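Local coordinates for protein putative aldo/keto reductase (Salmonella enterica subsp. enterica serovar Typhimurium, PDB 4R9O) that probably works as an NADP-dependent oxidoreductase of the aldo/keto reductase family, built on a TIM barrel, at residues 18-23 against 262-267; 22-27 against 39-44; 50-55 against 79-84; 242-247 against 272-277. All coordinates share one frame; numbering follows the deposited sequence.

Contact 1. Residues 18-23 against 262-267; sequences SRFVMG and PIIGSG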
loop_
_atom_site.group_PDB
_atom_site.type_symbol
_atom_site.label_atom_id
_atom_site.label_comp_id
_atom_site.label_asym_id
_atom_site.label_seq_id
_atom_site.Cartn_x
_atom_site.Cartn_y
_atom_site.Cartn_z
ATOM N N SER C 18 24.126 -31.125 2.020
ATOM C CA SER C 18 22.980 -31.957 2.361
ATOM C C SER C 18 21.724 -31.117 2.081
ATOM O O SER C 18 21.739 -29.907 2.266
ATOM C CB SER C 18 23.051 -32.437 3.817
ATOM O OG SER C 18 23.100 -31.349 4.722
ATOM N N ARG C 19 20.662 -31.759 1.610
ATOM C CA ARG C 19 19.420 -31.081 1.244
ATOM C C ARG C 19 18.793 -30.324 2.415
ATOM O O ARG C 19 18.133 -29.298 2.232
ATOM C CB ARG C 19 18.425 -32.102 0.688
ATOM C CG ARG C 19 17.217 -31.504 0.023
ATOM C CD ARG C 19 16.317 -32.607 -0.482
ATOM N NE ARG C 19 15.240 -32.066 -1.292
ATOM C CZ ARG C 19 14.277 -32.799 -1.827
ATOM N NH1 ARG C 19 14.262 -34.113 -1.628
ATOM N NH2 ARG C 19 13.329 -32.214 -2.554
ATOM N N PHE C 20 18.983 -30.849 3.621
ATOM C CA PHE C 20 18.583 -30.138 4.828
ATOM C C PHE C 20 19.824 -29.581 5.528
ATOM O O PHE C 20 20.860 -30.234 5.591
ATOM C CB PHE C 20 17.792 -31.051 5.769
ATOM C CG PHE C 20 16.346 -31.214 5.389
ATOM C CD1 PHE C 20 15.378 -30.384 5.929
ATOM C CD2 PHE C 20 15.953 -32.206 4.507
ATOM C CE1 PHE C 20 14.038 -30.529 5.582
ATOM C CE2 PHE C 20 14.615 -32.368 4.164
ATOM C CZ PHE C 20 13.657 -31.525 4.704
ATOM N N VAL C 21 19.706 -28.365 6.049
ATOM C CA VAL C 21 20.827 -27.660 6.666
ATOM C C VAL C 21 20.579 -27.410 8.151
ATOM O O VAL C 21 19.515 -26.917 8.532
ATOM C CB VAL C 21 21.076 -26.314 5.944
ATOM C CG1 VAL C 21 22.145 -25.485 6.667
ATOM C CG2 VAL C 21 21.468 -26.564 4.491
ATOM N N MET C 22 21.542 -27.761 9.003
ATOM C CA MET C 22 21.400 -27.449 10.429
ATOM C C MET C 22 21.844 -26.015 10.707
ATOM O O MET C 22 23.010 -25.674 10.515
ATOM C CB MET C 22 22.204 -28.424 11.296
ATOM C CG MET C 22 21.943 -28.256 12.789
ATOM S SD MET C 22 20.236 -28.663 13.233
ATOM C CE MET C 22 19.840 -27.325 14.353
ATOM N N GLY C 23 20.911 -25.179 11.158
ATOM C CA GLY C 23 21.201 -23.781 11.464
ATOM C C GLY C 23 21.525 -23.568 12.942
ATOM O O GLY C 23 20.854 -24.108 13.822
ATOM N N PRO C 262 16.064 -26.495 3.095
ATOM C CA PRO C 262 15.528 -25.949 4.353
ATOM C C PRO C 262 16.555 -25.941 5.479
ATOM O O PRO C 262 17.249 -26.938 5.693
ATOM C CB PRO C 262 14.363 -26.892 4.687
ATOM C CG PRO C 262 14.015 -27.565 3.374
ATOM C CD PRO C 262 15.333 -27.698 2.654
ATOM N N ILE C 263 16.652 -24.814 6.184
ATOM C CA ILE C 263 17.502 -24.709 7.367
ATOM C C ILE C 263 16.692 -25.036 8.602
ATOM O O ILE C 263 15.679 -24.387 8.871
ATOM C CB ILE C 263 18.107 -23.298 7.527
ATOM C CG1 ILE C 263 18.922 -22.924 6.285
ATOM C CG2 ILE C 263 18.937 -23.207 8.816
ATOM C CD1 ILE C 263 19.275 -21.442 6.210
ATOM N N ILE C 264 17.125 -26.061 9.329
ATOM C CA ILE C 264 16.480 -26.472 10.565
ATOM C C ILE C 264 17.188 -25.769 11.714
ATOM O O ILE C 264 18.417 -25.726 11.744
ATOM C CB ILE C 264 16.556 -28.000 10.775
ATOM C CG1 ILE C 264 16.274 -28.751 9.473
ATOM C CG2 ILE C 264 15.628 -28.446 11.906
ATOM C CD1 ILE C 264 16.655 -30.221 9.550
ATOM N N GLY C 265 16.426 -25.228 12.660
ATOM C CA GLY C 265 17.017 -24.463 13.742
ATOM C C GLY C 265 16.827 -25.032 15.133
ATOM O O GLY C 265 17.207 -24.400 16.120
ATOM N N SER C 266 16.238 -26.221 15.220
ATOM C CA SER C 266 15.940 -26.830 16.514
ATOM C C SER C 266 17.129 -27.605 17.075
ATOM O O SER C 266 17.710 -28.446 16.389
ATOM C CB SER C 266 14.728 -27.760 16.403
ATOM O OG SER C 266 14.588 -28.555 17.576
ATOM N N GLY C 267 17.466 -27.334 18.333
ATOM C CA GLY C 267 18.549 -28.032 19.002
ATOM C C GLY C 267 18.135 -29.385 19.548
ATOM O O GLY C 267 18.876 -30.007 20.302
HETATM O O HOH W 1 19.543 -22.601 15.639
#

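Contact 2. Residues 22-27 against 39-44; sequences MGYWRL and SFIEEH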
loop_
_atom_site.group_PDB
_atom_site.type_symbol
_atom_site.label_atom_id
_atom_site.label_comp_id
_atom_site.label_asym_id
_atom_site.label_seq_id
_atom_site.Cartn_x
_atom_site.Cartn_y
_atom_site.Cartn_z
ATOM N N MET C 22 21.542 -27.761 9.003
ATOM C CA MET C 22 21.400 -27.449 10.429
ATOM C C MET C 22 21.844 -26.015 10.707
ATOM O O MET C 22 23.010 -25.674 10.515
ATOM C CB MET C 22 22.204 -28.424 11.296
ATOM C CG MET C 22 21.943 -28.256 12.789
ATOM S SD MET C 22 20.236 -28.663 13.233
ATOM C CE MET C 22 19.840 -27.325 14.353
ATOM N N GLY C 23 20.911 -25.179 11.158
ATOM C CA GLY C 23 21.201 -23.781 11.464
ATOM C C GLY C 23 21.525 -23.568 12.942
ATOM O O GLY C 23 20.854 -24.108 13.822
ATOM N N TYR C 24 22.551 -22.770 13.219
ATOM C CA TYR C 24 23.026 -22.609 14.584
ATOM C C TYR C 24 22.840 -21.198 15.152
ATOM O O TYR C 24 23.508 -20.822 16.116
ATOM C CB TYR C 24 24.502 -23.025 14.661
ATOM C CG TYR C 24 24.672 -24.530 14.730
ATOM C CD1 TYR C 24 24.536 -25.204 15.943
ATOM C CD2 TYR C 24 24.947 -25.281 13.590
ATOM C CE1 TYR C 24 24.673 -26.581 16.021
ATOM C CE2 TYR C 24 25.088 -26.671 13.660
ATOM C CZ TYR C 24 24.952 -27.313 14.877
ATOM O OH TYR C 24 25.099 -28.684 14.968
ATOM N N TRP C 25 21.902 -20.434 14.596
ATOM C CA TRP C 25 21.708 -19.071 15.074
ATOM C C TRP C 25 21.157 -19.020 16.499
ATOM O O TRP C 25 21.369 -18.031 17.194
ATOM C CB TRP C 25 20.806 -18.281 14.107
ATOM C CG TRP C 25 19.318 -18.415 14.293
ATOM C CD1 TRP C 25 18.495 -17.562 14.981
ATOM C CD2 TRP C 25 18.474 -19.440 13.758
ATOM N NE1 TRP C 25 17.193 -18.002 14.916
ATOM C CE2 TRP C 25 17.153 -19.151 14.169
ATOM C CE3 TRP C 25 18.704 -20.572 12.972
ATOM C CZ2 TRP C 25 16.067 -19.959 13.823
ATOM C CZ3 TRP C 25 17.622 -21.370 12.623
ATOM C CH2 TRP C 25 16.318 -21.058 13.049
ATOM N N ARG C 26 20.496 -20.092 16.941
ATOM C CA ARG C 26 19.908 -20.170 18.288
ATOM C C ARG C 26 20.774 -20.949 19.281
ATOM O O ARG C 26 20.325 -21.245 20.387
ATOM C CB ARG C 26 18.523 -20.832 18.238
ATOM C CG ARG C 26 17.483 -20.076 17.433
ATOM C CD ARG C 26 16.631 -19.177 18.322
ATOM N NE ARG C 26 15.653 -19.943 19.095
ATOM C CZ ARG C 26 15.276 -19.648 20.336
ATOM N NH1 ARG C 26 14.380 -20.405 20.956
ATOM N NH2 ARG C 26 15.789 -18.600 20.958
ATOM N N LEU C 27 21.995 -21.291 18.878
ATOM C CA LEU C 27 22.863 -22.163 19.668
ATOM C C LEU C 27 22.999 -21.752 21.132
ATOM O O LEU C 27 22.904 -22.600 22.017
ATOM C CB LEU C 27 24.252 -22.240 19.034
ATOM C CG LEU C 27 25.295 -23.104 19.763
ATOM C CD1 LEU C 27 24.741 -24.477 20.153
ATOM C CD2 LEU C 27 26.524 -23.270 18.887
ATOM N N SER C 39 27.995 -34.262 20.625
ATOM C CA SER C 39 27.041 -35.354 20.457
ATOM C C SER C 39 25.914 -34.993 19.486
ATOM O O SER C 39 25.516 -35.820 18.660
ATOM C CB SER C 39 26.454 -35.750 21.813
ATOM O OG SER C 39 27.493 -36.036 22.725
ATOM N N PHE C 40 25.405 -33.767 19.600
ATOM C CA PHE C 40 24.339 -33.276 18.721
ATOM C C PHE C 40 24.790 -33.211 17.259
ATOM O O PHE C 40 24.054 -33.609 16.356
ATOM C CB PHE C 40 23.852 -31.893 19.182
ATOM C CG PHE C 40 22.783 -31.307 18.304
ATOM C CD1 PHE C 40 21.488 -31.799 18.346
ATOM C CD2 PHE C 40 23.073 -30.265 17.432
ATOM C CE1 PHE C 40 20.502 -31.272 17.538
ATOM C CE2 PHE C 40 22.094 -29.730 16.611
ATOM C CZ PHE C 40 20.807 -30.225 16.659
ATOM N N ILE C 41 25.994 -32.695 17.036
ATOM C CA ILE C 41 26.594 -32.667 15.707
ATOM C C ILE C 41 26.726 -34.084 15.156
ATOM O O ILE C 41 26.294 -34.363 14.042
ATOM C CB ILE C 41 27.984 -31.988 15.726
ATOM C CG1 ILE C 41 27.847 -30.500 16.072
ATOM C CG2 ILE C 41 28.690 -32.165 14.382
ATOM C CD1 ILE C 41 29.165 -29.811 16.359
ATOM N N GLU C 42 27.313 -34.981 15.949
ATOM C CA GLU C 42 27.455 -36.378 15.548
ATOM C C GLU C 42 26.111 -37.012 15.216
ATOM O O GLU C 42 26.023 -37.856 14.329
ATOM C CB GLU C 42 28.152 -37.187 16.654
ATOM C CG GLU C 42 29.622 -36.872 16.797
ATOM C CD GLU C 42 30.282 -37.679 17.890
ATOM O OE1 GLU C 42 29.554 -38.238 18.736
ATOM O OE2 GLU C 42 31.528 -37.748 17.900
ATOM N N GLU C 43 25.062 -36.609 15.929
ATOM C CA GLU C 43 23.742 -37.195 15.719
ATOM C C GLU C 43 23.091 -36.719 14.418
ATOM O O GLU C 43 22.427 -37.506 13.738
ATOM C CB GLU C 43 22.825 -36.905 16.913
ATOM C CG GLU C 43 22.910 -37.990 18.000
ATOM C CD GLU C 43 22.250 -37.598 19.312
ATOM O OE1 GLU C 43 21.992 -36.397 19.519
ATOM O OE2 GLU C 43 21.996 -38.497 20.143
ATOM N N HIS C 44 23.263 -35.451 14.046
ATOM C CA HIS C 44 22.627 -35.030 12.803
ATOM C C HIS C 44 23.512 -35.444 11.623
ATOM O O HIS C 44 23.014 -35.694 10.522
ATOM C CB HIS C 44 22.266 -33.520 12.809
ATOM C CG HIS C 44 23.418 -32.557 12.709
ATOM N ND1 HIS C 44 24.268 -32.505 11.625
ATOM C CD2 HIS C 44 23.785 -31.535 13.521
ATOM C CE1 HIS C 44 25.137 -31.522 11.796
ATOM N NE2 HIS C 44 24.861 -30.914 12.936
#

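Contact 3. Residues 50-55 against 79-84; sequences TTVDHA and EKLQIV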
loop_
_atom_site.group_PDB
_atom_site.type_symbol
_atom_site.label_atom_id
_atom_site.label_comp_id
_atom_site.label_asym_id
_atom_site.label_seq_id
_atom_site.Cartn_x
_atom_site.Cartn_y
_atom_site.Cartn_z
ATOM N N THR C 50 24.987 -32.723 6.828
ATOM C CA THR C 50 26.396 -32.351 6.867
ATOM C C THR C 50 26.649 -30.843 6.757
ATOM O O THR C 50 27.696 -30.351 7.180
ATOM C CB THR C 50 27.176 -33.063 5.746
ATOM O OG1 THR C 50 26.655 -32.665 4.473
ATOM C CG2 THR C 50 27.063 -34.588 5.900
ATOM N N THR C 51 25.704 -30.110 6.178
ATOM C CA THR C 51 25.883 -28.677 5.991
ATOM C C THR C 51 25.346 -27.888 7.182
ATOM O O THR C 51 24.226 -28.124 7.639
ATOM C CB THR C 51 25.181 -28.172 4.714
ATOM O OG1 THR C 51 25.489 -29.033 3.611
ATOM C CG2 THR C 51 25.651 -26.758 4.400
ATOM N N VAL C 52 26.148 -26.954 7.688
ATOM C CA VAL C 52 25.765 -26.189 8.872
ATOM C C VAL C 52 25.875 -24.687 8.600
ATOM O O VAL C 52 26.768 -24.218 7.884
ATOM C CB VAL C 52 26.621 -26.562 10.108
ATOM C CG1 VAL C 52 26.452 -28.059 10.462
ATOM C CG2 VAL C 52 28.078 -26.240 9.873
ATOM N N ASP C 53 24.950 -23.937 9.173
ATOM C CA ASP C 53 24.821 -22.529 8.841
ATOM C C ASP C 53 25.102 -21.644 10.053
ATOM O O ASP C 53 24.466 -21.785 11.098
ATOM C CB ASP C 53 23.423 -22.256 8.276
ATOM C CG ASP C 53 23.237 -20.810 7.869
ATOM O OD1 ASP C 53 23.673 -20.447 6.755
ATOM O OD2 ASP C 53 22.669 -20.044 8.674
ATOM N N HIS C 54 26.066 -20.740 9.893
ATOM C CA HIS C 54 26.511 -19.818 10.945
ATOM C C HIS C 54 26.497 -18.366 10.465
ATOM O O HIS C 54 26.249 -18.107 9.290
ATOM C CB HIS C 54 27.928 -20.177 11.412
ATOM C CG HIS C 54 27.983 -21.395 12.290
ATOM N ND1 HIS C 54 27.804 -21.330 13.651
ATOM C CD2 HIS C 54 28.183 -22.698 11.990
ATOM C CE1 HIS C 54 27.892 -22.552 14.161
ATOM N NE2 HIS C 54 28.123 -23.399 13.171
ATOM N N ALA C 55 26.799 -17.432 11.369
ATOM C CA ALA C 55 27.047 -16.034 10.990
ATOM C C ALA C 55 27.884 -15.375 12.070
ATOM O O ALA C 55 27.819 -15.773 13.228
ATOM C CB ALA C 55 25.742 -15.261 10.780
ATOM N N GLU C 79 36.139 -32.284 8.687
ATOM C CA GLU C 79 36.164 -32.767 7.314
ATOM C C GLU C 79 34.808 -33.298 6.868
ATOM O O GLU C 79 34.539 -33.402 5.676
ATOM C CB GLU C 79 37.206 -33.868 7.163
ATOM C CG GLU C 79 38.576 -33.516 7.693
ATOM C CD GLU C 79 39.386 -34.760 8.035
ATOM O OE1 GLU C 79 38.855 -35.632 8.757
ATOM O OE2 GLU C 79 40.543 -34.872 7.571
ATOM N N LYS C 80 33.961 -33.638 7.831
ATOM C CA LYS C 80 32.677 -34.254 7.528
ATOM C C LYS C 80 31.579 -33.211 7.324
ATOM O O LYS C 80 30.465 -33.542 6.922
ATOM C CB LYS C 80 32.274 -35.223 8.645
ATOM C CG LYS C 80 33.292 -36.319 8.931
ATOM C CD LYS C 80 32.754 -37.292 9.976
ATOM C CE LYS C 80 33.742 -38.421 10.284
ATOM N NZ LYS C 80 34.959 -37.942 10.998
ATOM N N LEU C 81 31.903 -31.953 7.604
ATOM C CA LEU C 81 30.926 -30.873 7.531
ATOM C C LEU C 81 31.189 -29.923 6.369
ATOM O O LEU C 81 32.329 -29.747 5.937
ATOM C CB LEU C 81 30.922 -30.064 8.828
ATOM C CG LEU C 81 30.683 -30.776 10.165
ATOM C CD1 LEU C 81 31.286 -29.972 11.320
ATOM C CD2 LEU C 81 29.195 -30.981 10.370
ATOM N N GLN C 82 30.125 -29.310 5.865
ATOM C CA GLN C 82 30.264 -28.127 5.026
ATOM C C GLN C 82 29.823 -26.947 5.880
ATOM O O GLN C 82 28.668 -26.871 6.305
ATOM C CB GLN C 82 29.437 -28.219 3.741
ATOM C CG GLN C 82 29.806 -29.380 2.838
ATOM C CD GLN C 82 29.172 -30.665 3.316
ATOM O OE1 GLN C 82 29.813 -31.721 3.346
ATOM N NE2 GLN C 82 27.908 -30.577 3.716
ATOM N N ILE C 83 30.750 -26.045 6.161
ATOM C CA ILE C 83 30.451 -24.919 7.022
ATOM C C ILE C 83 30.187 -23.652 6.230
ATOM O O ILE C 83 31.002 -23.222 5.414
ATOM C CB ILE C 83 31.575 -24.643 8.012
ATOM C CG1 ILE C 83 31.867 -25.911 8.819
ATOM C CG2 ILE C 83 31.174 -23.475 8.918
ATOM C CD1 ILE C 83 33.007 -25.763 9.797
ATOM N N VAL C 84 29.027 -23.071 6.490
ATOM C CA VAL C 84 28.608 -21.844 5.837
ATOM C C VAL C 84 28.547 -20.767 6.899
ATOM O O VAL C 84 27.950 -20.974 7.957
ATOM C CB VAL C 84 27.225 -21.976 5.164
ATOM C CG1 VAL C 84 26.828 -20.644 4.487
ATOM C CG2 VAL C 84 27.193 -23.129 4.155
#

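Contact 4. Residues 242-247 against 272-277; sequences ASSIEQ and VRAALE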
loop_
_atom_site.group_PDB
_atom_site.type_symbol
_atom_site.label_atom_id
_atom_site.label_comp_id
_atom_site.label_asym_id
_atom_site.label_seq_id
_atom_site.Cartn_x
_atom_site.Cartn_y
_atom_site.Cartn_z
ATOM N N ALA C 242 1.305 -38.163 7.977
ATOM C CA ALA C 242 2.506 -37.506 8.469
ATOM C C ALA C 242 2.496 -37.429 9.994
ATOM O O ALA C 242 1.475 -37.120 10.610
ATOM C CB ALA C 242 2.639 -36.109 7.862
ATOM N N SER C 243 3.647 -37.713 10.592
ATOM C CA SER C 243 3.807 -37.704 12.040
ATOM C C SER C 243 3.502 -36.352 12.693
ATOM O O SER C 243 3.095 -36.292 13.858
ATOM C CB SER C 243 5.231 -38.126 12.396
ATOM O OG SER C 243 5.582 -37.677 13.692
ATOM N N SER C 244 3.694 -35.272 11.943
ATOM C CA SER C 244 3.596 -33.934 12.512
ATOM C C SER C 244 3.376 -32.900 11.419
ATOM O O SER C 244 3.533 -33.200 10.236
ATOM C CB SER C 244 4.862 -33.603 13.294
ATOM O OG SER C 244 5.978 -33.535 12.423
ATOM N N ILE C 245 3.019 -31.680 11.803
ATOM C CA ILE C 245 2.776 -30.652 10.799
ATOM C C ILE C 245 4.076 -30.050 10.272
ATOM O O ILE C 245 4.097 -29.520 9.167
ATOM C CB ILE C 245 1.868 -29.526 11.336
ATOM C CG1 ILE C 245 2.545 -28.775 12.479
ATOM C CG2 ILE C 245 0.529 -30.092 11.784
ATOM C CD1 ILE C 245 1.756 -27.583 12.967
ATOM N N GLU C 246 5.157 -30.134 11.048
ATOM C CA GLU C 246 6.459 -29.649 10.581
ATOM C C GLU C 246 6.841 -30.353 9.295
ATOM O O GLU C 246 7.386 -29.745 8.380
ATOM C CB GLU C 246 7.565 -29.875 11.622
ATOM C CG GLU C 246 7.386 -29.138 12.931
ATOM C CD GLU C 246 6.723 -30.000 13.992
ATOM O OE1 GLU C 246 5.671 -30.608 13.697
ATOM O OE2 GLU C 246 7.259 -30.069 15.120
ATOM N N GLN C 247 6.564 -31.654 9.243
ATOM C CA GLN C 247 6.820 -32.439 8.042
ATOM C C GLN C 247 6.074 -31.905 6.841
ATOM O O GLN C 247 6.605 -31.874 5.736
ATOM C CB GLN C 247 6.429 -33.892 8.264
ATOM C CG GLN C 247 7.445 -34.633 9.033
ATOM C CD GLN C 247 6.934 -35.952 9.536
ATOM O OE1 GLN C 247 7.311 -36.398 10.616
ATOM N NE2 GLN C 247 6.064 -36.588 8.753
ATOM N N VAL C 272 14.806 -32.591 14.532
ATOM C CA VAL C 272 15.591 -32.733 13.310
ATOM C C VAL C 272 15.184 -33.991 12.543
ATOM O O VAL C 272 14.980 -33.950 11.334
ATOM C CB VAL C 272 17.105 -32.813 13.601
ATOM C CG1 VAL C 272 17.881 -33.188 12.333
ATOM C CG2 VAL C 272 17.611 -31.514 14.200
ATOM N N ARG C 273 15.079 -35.111 13.257
ATOM C CA ARG C 273 14.674 -36.380 12.659
ATOM C C ARG C 273 13.298 -36.253 12.024
ATOM O O ARG C 273 13.062 -36.736 10.915
ATOM C CB ARG C 273 14.674 -37.491 13.713
ATOM C CG ARG C 273 14.360 -38.875 13.180
ATOM C CD ARG C 273 14.495 -39.930 14.270
ATOM N NE ARG C 273 15.826 -39.930 14.875
ATOM C CZ ARG C 273 16.067 -39.754 16.172
ATOM N NH1 ARG C 273 15.065 -39.568 17.020
ATOM N NH2 ARG C 273 17.314 -39.769 16.621
ATOM N N ALA C 274 12.397 -35.570 12.724
ATOM C CA ALA C 274 11.040 -35.364 12.233
ATOM C C ALA C 274 11.013 -34.410 11.048
ATOM O O ALA C 274 10.026 -34.333 10.336
ATOM C CB ALA C 274 10.142 -34.843 13.348
ATOM N N ALA C 275 12.091 -33.669 10.843
ATOM C CA ALA C 275 12.169 -32.786 9.693
ATOM C C ALA C 275 12.537 -33.584 8.448
ATOM O O ALA C 275 11.969 -33.390 7.379
ATOM C CB ALA C 275 13.182 -31.678 9.938
ATOM N N LEU C 276 13.487 -34.496 8.606
ATOM C CA LEU C 276 14.055 -35.221 7.478
ATOM C C LEU C 276 13.056 -36.158 6.817
ATOM O O LEU C 276 13.221 -36.529 5.658
ATOM C CB LEU C 276 15.286 -36.003 7.933
ATOM C CG LEU C 276 16.278 -35.148 8.726
ATOM C CD1 LEU C 276 17.501 -35.952 9.136
ATOM C CD2 LEU C 276 16.676 -33.897 7.934
ATOM N N GLU C 277 12.014 -36.531 7.554
ATOM C CA GLU C 277 10.978 -37.411 7.027
ATOM C C GLU C 277 10.138 -36.740 5.931
ATOM O O GLU C 277 9.386 -37.412 5.223
ATOM C CB GLU C 277 10.073 -37.894 8.165
ATOM C CG GLU C 277 10.796 -38.772 9.185
ATOM C CD GLU C 277 9.884 -39.283 10.287
ATOM O OE1 GLU C 277 10.369 -40.046 11.152
ATOM O OE2 GLU C 277 8.688 -38.923 10.293
#

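Contact 1. Residues 18-23 against 262-267
Pro262 meets segment 18-23 through its ring, which slips under one face of Phe20 near the rim. Phe20 CE1 lies 3.7 Å from Pro262 CG, and Pro262 CD also lies 3.3 Å from Arg19 O. With CG beside its own backbone N (chi1 -80°), the phenyl group extends over the neighbouring strand and reaches Ile264 as well, Phe20 CD1 lying 3.8 Å from Ile264 CD1. Beneath these side chains two parallel strands pair by hydrogen bonds: Val21 N to Pro262 O (2.9 Å), Ile264 N to Val21 O (2.7 Å) and Gly23 N to Ile264 O (2.6 Å). Strands 16-23 and 261-264 are the first and last of the eight parallel strands of the TIM barrel, and this pairing closes it. Val21 and Ile263 stand side by side on the barrel-interior face, while Met22 and Ile264 point to the helix side. Ile263 CG2 packs 3.5 Å from Gly23 CA. The bent chain of Met22 brings CE to the carbonyl oxygens of Ile264 and Ser266. Beyond the strands, one water bridges Gly23 O and Gly265 O, beside the probable NADP-binding residues Ser266 and Gly267.

Contact 2. Residues 22-27 against 39-44
The imidazole of His44 is held between two very different groups: the methylene CB of Met22 lies over one face, in a CH-pi contact 4.2 Å from the ring centroid, and the carbonyl oxygen of Ile41, from the same helix, sits over the centre of the other. At its edge, in the plane of the ring, the Tyr24 hydroxyl meets it, OH lying 3.0 Å from His44 NE2 in a hydrogen bond. The tyrosine and histidine come from opposite directions, and NE2 also lies close to the plane of the phenol. A chi1 of 72° places His44 CG between its backbone N and carbonyl carbon, and from there the ring turns inward to the strand.

Phe40, one helical turn earlier, is met edge-on. Met22 SD approaches Phe40 CZ at 3.8 Å, a Met-aromatic contact made near the plane of the ring, and the same rim carries the Tyr24 hydroxyl, with OH 3.6 Å from Phe40 CD2. Ile41 CG1 also touches the hydroxyl, 3.5 Å from Tyr24 OH. Together these contacts pack helix 34-46, which follows the short helix 27-30, against the end of strand 16-23 and the turn beginning at Tyr24. The phenol ring of Tyr24 also runs nearly parallel to the His54 ring and meets Phe67 edge-to-face.

Because His44 ND1 bonds to Val49 O, both ring nitrogens are engaged in this buried site, which should fix the rotation of the imidazole and steady the hydroxyl bonded to it.

Contact 3. Residues 50-55 against 79-84
Thr50 O accepts the first of four backbone hydrogen bonds that run along these parallel strands, taking Gln82 N at 3.0 Å with the donor standing well above the carbonyl plane. The next two are better aligned, Val52 N to Gln82 O (2.9 Å) and Val84 N to Val52 O (2.9 Å), and satisfy both backbone polar atoms of Val52. His54 N then bonds to Val84 O at 2.7 Å. Thr50 O has a further neighbour in Leu81 CA, 3.3 Å away in a CA-H...O contact.

The threonine hydroxyls find partners elsewhere, Thr50 OG1 with Arg7 and Thr51 OG1 with the backbone N of Ser18. The Gln82 side chain, bent at chi2 (81°), brings its amide up to both hydroxyls. Asp53 is held at both carboxylate oxygens, OD2 in a salt bridge with Lys86 and OD1 by Gln183, beside Tyr58, the probable proton donor; such an Asp-Lys pair is part of the active site in aldo/keto reductases.

Apolar contacts complete the pairing. Val52 CG2 rests 3.9 Å from Ile83 CG1, and Val52 CG1 touches Leu81 CD2 at 4.0 Å; on the other face Thr51 CG2 packs against Val84 CG2. These are the second and third strands of the barrel: 51-53 lies between 16-23 and 82-90, strand 82-90 pairs in turn with 125-130, and helix 34-46 lies over Val52 and Leu81.

Contact 4. Residues 242-247 against 272-277
Gln247 and Ala274 make the central contact between the first turn of helix 245-254 and segment 272-277. Gln247 starts with CG beside its backbone N (chi1 -79°) and runs on extended, so its aliphatic part passes along the Ala274 carbonyl, with CB 4.2 Å from Ala274 O. The Ala274 methyl faces the outer half of the same side chain, and Ser244 OG approaches that methyl at 4.5 Å. Glu277 CB lies 3.9 Å from Gln247 CD, and Ser243 CB lies 4.1 Å from Glu277 OE2. The covering is therefore made by short side chains and methylene groups, with Gln247 as the long element between them.

Among the polar groups, the carboxylate of the partly exposed Glu277 meets the amide of the buried Gln247. The Glu277 side chain is extended and crosses that of Gln247, which brings carboxylate and amide together with their planes 63° apart; Glu277 OE2 is 3.5 Å from Gln247 CD. A salt bridge between Glu246 and Arg271 joins the same two helices.

In the chain, helix 245-254 precedes barrel strand 261-264 and helix 269-276 follows it, and the contact lies at the protein surface. Its chemistry is that of a light join: methylene groups against a backbone carbonyl, a methyl beside an amide, and that amide against the carboxylate of Glu277, which probably keeps its charge.

How the contacts relate
From the N terminus, strand 16-23 opens both contact 1 and contact 2, which share Met22 and Gly23. Contact 2 closes first, after a short helical excursion, bringing helix 34-46 back onto the strand. Contact 3 follows in series, pairing strand 51-53 with strand 82-90 across a connection that holds helices 58-61 and 63-73, and it is nested inside the long loop that contact 1 closes when strand 261-264 returns to strand 16-23 and completes the barrel. Contact 4 crosses contact 1: its first segment precedes strand 261-264 and its second follows it. Phe20 and Ile264 of contact 1 touch Ala275 of contact 4, while contacts 3 and 4 do not touch.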